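Local coordinates for uncharacterized protein lp_2219 (Lactobacillus plantarum, PDB 3HFQ), which is of unknown function but adopts a seven-bladed beta-propeller fold of the lactonase family, consistent with, though not proof of, a lactone-hydrolysing activity, at residues Arg289-Asp294 / Ala298-Val303. The protein carries 1 engineered substitution. Sequence-based numbering, arbitrary orientation.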
loop_
_atom_site.group_PDB
_atom_site.type_symbol
_atom_site.label_atom_id
_atom_site.label_comp_id
_atom_site.label_asym_id
_atom_site.label_seq_id
_atom_site.Cartn_x
_atom_site.Cartn_y
_atom_site.Cartn_z
ATOM N N ARG A 289 1.200 -8.178 5.521
ATOM C CA ARG A 289 0.797 -7.553 4.263
ATOM C C ARG A 289 0.952 -6.034 4.224
ATOM O O ARG A 289 1.052 -5.448 3.147
ATOM C CB ARG A 289 -0.648 -7.947 3.943
ATOM C CG ARG A 289 -1.173 -7.459 2.597
ATOM C CD ARG A 289 -2.375 -8.297 2.172
ATOM N NE ARG A 289 -3.157 -7.662 1.114
ATOM C CZ ARG A 289 -3.769 -8.324 0.140
ATOM N NH1 ARG A 289 -3.685 -9.646 0.080
ATOM N NH2 ARG A 289 -4.474 -7.666 -0.771
ATOM N N ASP A 290 0.970 -5.387 5.385
ATOM C CA ASP A 290 1.145 -3.938 5.409
ATOM C C ASP A 290 1.738 -3.470 6.729
ATOM O O ASP A 290 1.669 -4.167 7.741
ATOM C CB ASP A 290 -0.190 -3.222 5.155
ATOM C CG ASP A 290 -0.007 -1.751 4.791
ATOM O OD1 ASP A 290 1.066 -1.398 4.255
ATOM O OD2 ASP A 290 -0.940 -0.949 5.021
ATOM N N PHE A 291 2.321 -2.280 6.695
ATOM C CA PHE A 291 2.939 -1.659 7.857
ATOM C C PHE A 291 3.229 -0.223 7.452
ATOM O O PHE A 291 3.112 0.124 6.281
ATOM C CB PHE A 291 4.268 -2.350 8.199
ATOM C CG PHE A 291 5.376 -2.068 7.210
ATOM C CD1 PHE A 291 5.476 -2.793 6.022
ATOM C CD2 PHE A 291 6.290 -1.040 7.444
ATOM C CE1 PHE A 291 6.462 -2.498 5.084
ATOM C CE2 PHE A 291 7.283 -0.735 6.507
ATOM C CZ PHE A 291 7.367 -1.468 5.323
ATOM N N ASP A 292 3.599 0.612 8.417
ATOM C CA ASP A 292 3.963 1.988 8.112
ATOM C C ASP A 292 4.620 2.637 9.315
ATOM O O ASP A 292 4.456 2.181 10.448
ATOM C CB ASP A 292 2.740 2.811 7.689
ATOM C CG ASP A 292 3.126 4.101 6.968
ATOM O OD1 ASP A 292 4.318 4.256 6.610
ATOM O OD2 ASP A 292 2.238 4.954 6.745
ATOM N N LEU A 293 5.392 3.686 9.056
ATOM C CA LEU A 293 6.043 4.432 10.119
ATOM C C LEU A 293 4.960 5.366 10.633
ATOM O O LEU A 293 4.053 5.726 9.882
ATOM C CB LEU A 293 7.208 5.266 9.570
ATOM C CG LEU A 293 8.526 4.577 9.203
ATOM C CD1 LEU A 293 8.317 3.586 8.068
ATOM C CD2 LEU A 293 9.536 5.645 8.797
ATOM N N ASP A 294 5.035 5.749 11.901
ATOM C CA ASP A 294 4.037 6.660 12.450
ATOM C C ASP A 294 4.441 8.066 12.000
ATOM O O ASP A 294 5.522 8.252 11.445
ATOM C CB ASP A 294 4.013 6.567 13.977
ATOM C CG ASP A 294 5.181 7.282 14.621
ATOM O OD1 ASP A 294 6.339 6.963 14.280
ATOM O OD2 ASP A 294 4.933 8.162 15.469
ATOM N N ALA A 298 9.209 7.680 14.713
ATOM C CA ALA A 298 9.995 7.092 15.792
ATOM C C ALA A 298 9.453 5.692 16.075
ATOM O O ALA A 298 9.956 4.981 16.945
ATOM C CB ALA A 298 9.901 7.959 17.044
ATOM N N PHE A 299 8.427 5.305 15.324
ATOM C CA PHE A 299 7.798 3.999 15.489
ATOM C C PHE A 299 7.349 3.404 14.161
ATOM O O PHE A 299 7.213 4.110 13.162
ATOM C CB PHE A 299 6.559 4.118 16.381
ATOM C CG PHE A 299 6.838 4.665 17.747
ATOM C CD1 PHE A 299 7.239 3.824 18.780
ATOM C CD2 PHE A 299 6.703 6.026 18.003
ATOM C CE1 PHE A 299 7.501 4.333 20.050
ATOM C CE2 PHE A 299 6.964 6.546 19.269
ATOM C CZ PHE A 299 7.361 5.701 20.293
ATOM N N VAL A 300 7.117 2.096 14.175
ATOM C CA VAL A 300 6.615 1.375 13.015
ATOM C C VAL A 300 5.577 0.392 13.534
ATOM O O VAL A 300 5.779 -0.241 14.572
ATOM C CB VAL A 300 7.707 0.569 12.287
ATOM C CG1 VAL A 300 7.059 -0.351 11.250
ATOM C CG2 VAL A 300 8.692 1.513 11.604
ATOM N N VAL A 301 4.458 0.293 12.830
ATOM C CA VAL A 301 3.401 -0.640 13.200
ATOM C C VAL A 301 3.166 -1.550 12.005
ATOM O O VAL A 301 3.030 -1.077 10.881
ATOM C CB VAL A 301 2.081 0.096 13.542
ATOM C CG1 VAL A 301 0.935 -0.908 13.676
ATOM C CG2 VAL A 301 2.248 0.868 14.836
ATOM N N VAL A 302 3.143 -2.855 12.250
ATOM C CA VAL A 302 2.913 -3.829 11.194
ATOM C C VAL A 302 1.746 -4.715 11.613
ATOM O O VAL A 302 1.536 -4.942 12.805
ATOM C CB VAL A 302 4.158 -4.734 10.967
ATOM C CG1 VAL A 302 4.517 -5.458 12.251
ATOM C CG2 VAL A 302 3.882 -5.750 9.852
ATOM N N VAL A 303 0.973 -5.188 10.643
ATOM C CA VAL A 303 -0.141 -6.081 10.945
ATOM C C VAL A 303 0.090 -7.392 10.224
ATOM O O VAL A 303 0.562 -7.405 9.090
ATOM C CB VAL A 303 -1.516 -5.510 10.506
ATOM C CG1 VAL A 303 -1.888 -4.329 11.377
ATOM C CG2 VAL A 303 -1.487 -5.111 9.034
HETATM O O HOH W 1 -1.193 -7.899 7.091
#
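Phe-291, Leu-293, Val-300 and Val-302 meet on one face of an antiparallel strand pair. Val-300 CG1, set opposite the backbone N (chi1 170°), meets the Phe-291 ring obliquely, 3.9 Å from Phe-291 CD2, while Val-300 CG2 lies 3.9 Å from Leu-293 CG. Phe-291 meets Val-302 with Phe-291 CB 3.7 Å from Val-302 CB; a CG lying between the backbone N and the carbonyl carbon puts the ring above its backbone, its far end leading away from strand 299-304 towards Tyr-255 and Ser-257. Asp-292 and Val-301 form a hydrogen-bonded pair: the bond from Val-301 N to Asp-292 O spans 3.0 Å and is nearly straight at 169°, and Asp-292 N bonds back to Val-301 O. Strands 290-293 and 299-304 are the first two of a four-stranded propeller blade, a hairpin whose turn runs between Asp-294 and Ala-298. At that turn Asp-294 OD1 accepts Phe-299 N at 2.9 Å from above the carboxylate plane, and Asp-294 N returns a bond to Phe-299 O at 3.0 Å. The carboxylate lies at the edge of the Phe-299 ring, the two planes 75° apart, and Asp-294 OD2 is hydrogen-bonded to Thr-296 OG1. On the opposite face Asp-290 turns towards strand 334-339 of the next blade; its OD2 accepts Val-337 N and its OD1 a salt bridge from Arg-246. A water bridges Arg-289 N and Val-303 O.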